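Local coordinates for CELL WALL surface anchor family protein (Streptococcus pneumoniae, PDB 2X9W) that probably forms the shaft of the pneumococcal pilus as the backbone pilin RrgB, a surface protein built of Cna-B-like domains, at residues Val36-Ile41 and Thr118-Leu123. The protein carries 1 engineered substitution. Sequence-based numbering, arbitrary orientation.
Sequences VVEYEI and TYSATL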
ATOM      1  N   VAL A  36       1.858   7.937  -9.793  1.00 22.02           N
ATOM      2  CA  VAL A  36       2.085   8.991  -8.837  1.00 20.35           C
ATOM      3  C   VAL A  36       0.702   9.499  -8.443  1.00 24.50           C
ATOM      4  O   VAL A  36      -0.049   9.998  -9.275  1.00 23.63           O
ATOM      5  CB  VAL A  36       2.992  10.097  -9.457  1.00 20.38           C
ATOM      6  CG1 VAL A  36       3.015  11.366  -8.587  1.00 21.27           C
ATOM      7  CG2 VAL A  36       4.407   9.537  -9.711  1.00 21.64           C
ATOM      8  N   VAL A  37       0.345   9.357  -7.177  1.00 18.56           N
ATOM      9  CA  VAL A  37      -0.983   9.776  -6.751  1.00 21.07           C
ATOM     10  C   VAL A  37      -0.883  11.111  -6.029  1.00 19.96           C
ATOM     11  O   VAL A  37      -0.131  11.249  -5.055  1.00 20.61           O
ATOM     12  CB  VAL A  37      -1.628   8.704  -5.823  1.00 19.19           C
ATOM     13  CG1 VAL A  37      -3.018   9.112  -5.390  1.00 21.68           C
ATOM     14  CG2 VAL A  37      -1.702   7.357  -6.565  1.00 22.92           C
ATOM     15  N   GLU A  38      -1.673  12.076  -6.486  1.00 17.71           N
ATOM     16  CA  GLU A  38      -1.635  13.414  -5.915  1.00 21.14           C
ATOM     17  C   GLU A  38      -2.778  13.607  -4.947  1.00 22.44           C
ATOM     18  O   GLU A  38      -3.931  13.322  -5.276  1.00 20.15           O
ATOM     19  CB  GLU A  38      -1.718  14.408  -7.050  1.00 20.61           C
ATOM     20  CG  GLU A  38      -0.758  14.010  -8.170  1.00 30.47           C
ATOM     21  CD  GLU A  38      -0.099  15.196  -8.827  1.00 46.90           C
ATOM     22  OE1 GLU A  38      -0.818  16.004  -9.464  1.00 34.97           O
ATOM     23  OE2 GLU A  38       1.145  15.304  -8.704  1.00 57.69           O
ATOM     24  N   TYR A  39      -2.441  14.100  -3.760  1.00 23.59           N
ATOM     25  CA  TYR A  39      -3.397  14.305  -2.665  1.00 19.64           C
ATOM     26  C   TYR A  39      -3.534  15.773  -2.310  1.00 19.91           C
ATOM     27  O   TYR A  39      -2.674  16.587  -2.630  1.00 19.89           O
ATOM     28  CB  TYR A  39      -2.917  13.569  -1.408  1.00 20.51           C
ATOM     29  CG  TYR A  39      -2.845  12.077  -1.582  1.00 23.35           C
ATOM     30  CD1 TYR A  39      -1.671  11.449  -1.983  1.00 24.34           C
ATOM     31  CD2 TYR A  39      -3.960  11.291  -1.333  1.00 21.73           C
ATOM     32  CE1 TYR A  39      -1.619  10.060  -2.135  1.00 28.14           C
ATOM     33  CE2 TYR A  39      -3.923   9.919  -1.471  1.00 22.20           C
ATOM     34  CZ  TYR A  39      -2.759   9.304  -1.875  1.00 29.22           C
ATOM     35  OH  TYR A  39      -2.752   7.925  -2.011  1.00 30.96           O
ATOM     36  N   GLU A  40      -4.601  16.096  -1.590  1.00 22.14           N
ATOM     37  CA  GLU A  40      -4.892  17.486  -1.235  1.00 22.08           C
ATOM     38  C   GLU A  40      -5.496  17.459   0.170  1.00 22.24           C
ATOM     39  O   GLU A  40      -6.394  16.681   0.445  1.00 20.51           O
ATOM     40  CB  GLU A  40      -5.878  18.063  -2.257  1.00 27.48           C
ATOM     41  CG  GLU A  40      -6.139  19.541  -2.126  1.00 36.81           C
ATOM     42  CD  GLU A  40      -7.361  20.022  -2.906  1.00 40.70           C
ATOM     43  OE1 GLU A  40      -8.205  19.194  -3.316  1.00 34.68           O
ATOM     44  OE2 GLU A  40      -7.480  21.262  -3.076  1.00 43.71           O
ATOM     45  N   ILE A  41      -4.948  18.247   1.083  1.00 18.15           N
ATOM     46  CA  ILE A  41      -5.557  18.419   2.397  1.00 19.06           C
ATOM     47  C   ILE A  41      -5.968  19.875   2.505  1.00 22.10           C
ATOM     48  O   ILE A  41      -5.130  20.783   2.382  1.00 22.80           O
ATOM     49  CB  ILE A  41      -4.570  18.121   3.543  1.00 23.20           C
ATOM     50  CG1 ILE A  41      -3.978  16.718   3.411  1.00 24.01           C
ATOM     51  CG2 ILE A  41      -5.244  18.295   4.915  1.00 21.55           C
ATOM     52  CD1 ILE A  41      -2.742  16.513   4.271  1.00 29.19           C
ATOM     53  N   THR A 118      -0.705  20.228  -0.687  1.00 15.05           N
ATOM     54  CA  THR A 118      -0.726  19.234  -1.754  1.00 19.36           C
ATOM     55  C   THR A 118       0.589  18.498  -1.749  1.00 19.07           C
ATOM     56  O   THR A 118       1.607  19.038  -1.297  1.00 21.82           O
ATOM     57  CB  THR A 118      -0.924  19.872  -3.108  1.00 20.80           C
ATOM     58  OG1 THR A 118       0.110  20.830  -3.309  1.00 24.12           O
ATOM     59  CG2 THR A 118      -2.257  20.578  -3.168  1.00 27.62           C
ATOM     60  N   TYR A 119       0.573  17.255  -2.221  1.00 20.82           N
ATOM     61  CA  TYR A 119       1.804  16.476  -2.312  1.00 21.76           C
ATOM     62  C   TYR A 119       1.458  15.207  -3.069  1.00 19.99           C
ATOM     63  O   TYR A 119       0.317  15.010  -3.445  1.00 16.95           O
ATOM     64  CB  TYR A 119       2.354  16.130  -0.920  1.00 20.85           C
ATOM     65  CG  TYR A 119       1.481  15.122  -0.187  1.00 22.79           C
ATOM     66  CD1 TYR A 119       0.418  15.537   0.608  1.00 20.56           C
ATOM     67  CD2 TYR A 119       1.699  13.760  -0.332  1.00 27.70           C
ATOM     68  CE1 TYR A 119      -0.404  14.611   1.242  1.00 18.36           C
ATOM     69  CE2 TYR A 119       0.901  12.841   0.300  1.00 28.22           C
ATOM     70  CZ  TYR A 119      -0.143  13.278   1.092  1.00 27.32           C
ATOM     71  OH  TYR A 119      -0.931  12.357   1.722  1.00 34.04           O
ATOM     72  N   SER A 120       2.434  14.349  -3.318  1.00 20.25           N
ATOM     73  CA  SER A 120       2.114  13.107  -4.002  1.00 20.69           C
ATOM     74  C   SER A 120       2.854  11.946  -3.329  1.00 20.34           C
ATOM     75  O   SER A 120       3.767  12.166  -2.551  1.00 17.94           O
ATOM     76  CB  SER A 120       2.452  13.207  -5.505  1.00 21.56           C
ATOM     77  OG  SER A 120       3.859  13.337  -5.708  1.00 20.32           O
ATOM     78  N   ALA A 121       2.404  10.726  -3.598  1.00 19.17           N
ATOM     79  CA  ALA A 121       3.105   9.511  -3.196  1.00 20.31           C
ATOM     80  C   ALA A 121       3.057   8.582  -4.385  1.00 22.74           C
ATOM     81  O   ALA A 121       2.191   8.717  -5.238  1.00 24.36           O
ATOM     82  CB  ALA A 121       2.428   8.862  -1.967  1.00 20.64           C
ATOM     83  N   THR A 122       3.999   7.646  -4.452  1.00 19.85           N
ATOM     84  CA  THR A 122       4.064   6.701  -5.565  1.00 18.62           C
ATOM     85  C   THR A 122       3.588   5.321  -5.085  1.00 19.04           C
ATOM     86  O   THR A 122       4.038   4.836  -4.062  1.00 21.08           O
ATOM     87  CB  THR A 122       5.506   6.621  -6.123  1.00 22.43           C
ATOM     88  OG1 THR A 122       5.964   7.945  -6.453  1.00 24.79           O
ATOM     89  CG2 THR A 122       5.573   5.733  -7.373  1.00 24.63           C
ATOM     90  N   LEU A 123       2.655   4.699  -5.799  1.00 19.86           N
ATOM     91  CA  LEU A 123       2.215   3.363  -5.414  1.00 19.23           C
ATOM     92  C   LEU A 123       3.371   2.432  -5.733  1.00 25.86           C
ATOM     93  O   LEU A 123       3.865   2.419  -6.863  1.00 28.17           O
ATOM     94  CB  LEU A 123       0.963   2.990  -6.199  1.00 23.72           C
ATOM     95  CG  LEU A 123       0.125   1.782  -5.772  1.00 27.76           C
ATOM     96  CD1 LEU A 123      -0.318   1.916  -4.329  1.00 28.70           C
ATOM     97  CD2 LEU A 123      -1.090   1.674  -6.675  1.00 24.22           C
TER
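Y39 CB sits over one face of the Y119 ring, 4.1 Å from its centroid, a CH-pi contact, while I41 CD1 meets the same ring at its edge. The two tyrosine rings lie nearly parallel, planes at 22°, but offset, with little of one ring above the other; Y39 CD1 approaches Y119 CE2 at 3.7 Å. A121 CB closes on the edge of the Y39 ring. Y119 CG stands between backbone N and carbonyl carbon (chi1 70°), which brings the Y119 ring beside strand 36-41, next to Y39 CB. The antiparallel backbones are joined at two hydrogen-bonded pairs, V37 with A121 and Y39 with Y119. Y39 N to Y119 O is short and straight (2.9 Å, 173°), whereas Y119 N to Y39 O is weak at 3.3 Å. On the other face of the sheet, V36 CG1 packs on S120 OG at 3.6 Å and V36 CG2 nears T122 OG1; both hydroxyls are hydrogen-bonded to N67 on strand 64-75. Farther along, E40 CG meets T118 CG2 at 4.2 Å, the carboxylate reaching A16 N through OE1. These are neighbouring inner strands of a five-stranded antiparallel sheet, flanked by strands 7-12 and 64-75; both segments belong to the Cna-B-like region. Y119 also meets F94 edge-to-face, and K10 makes a cation-pi contact with Y39. The face with Y39, Y119 and A121 thus joins through ring and methyl contacts, Y119 OH bonding weakly to D58, whereas that with V36, S120 and T122 mixes a valine with hydroxyls tied to N67.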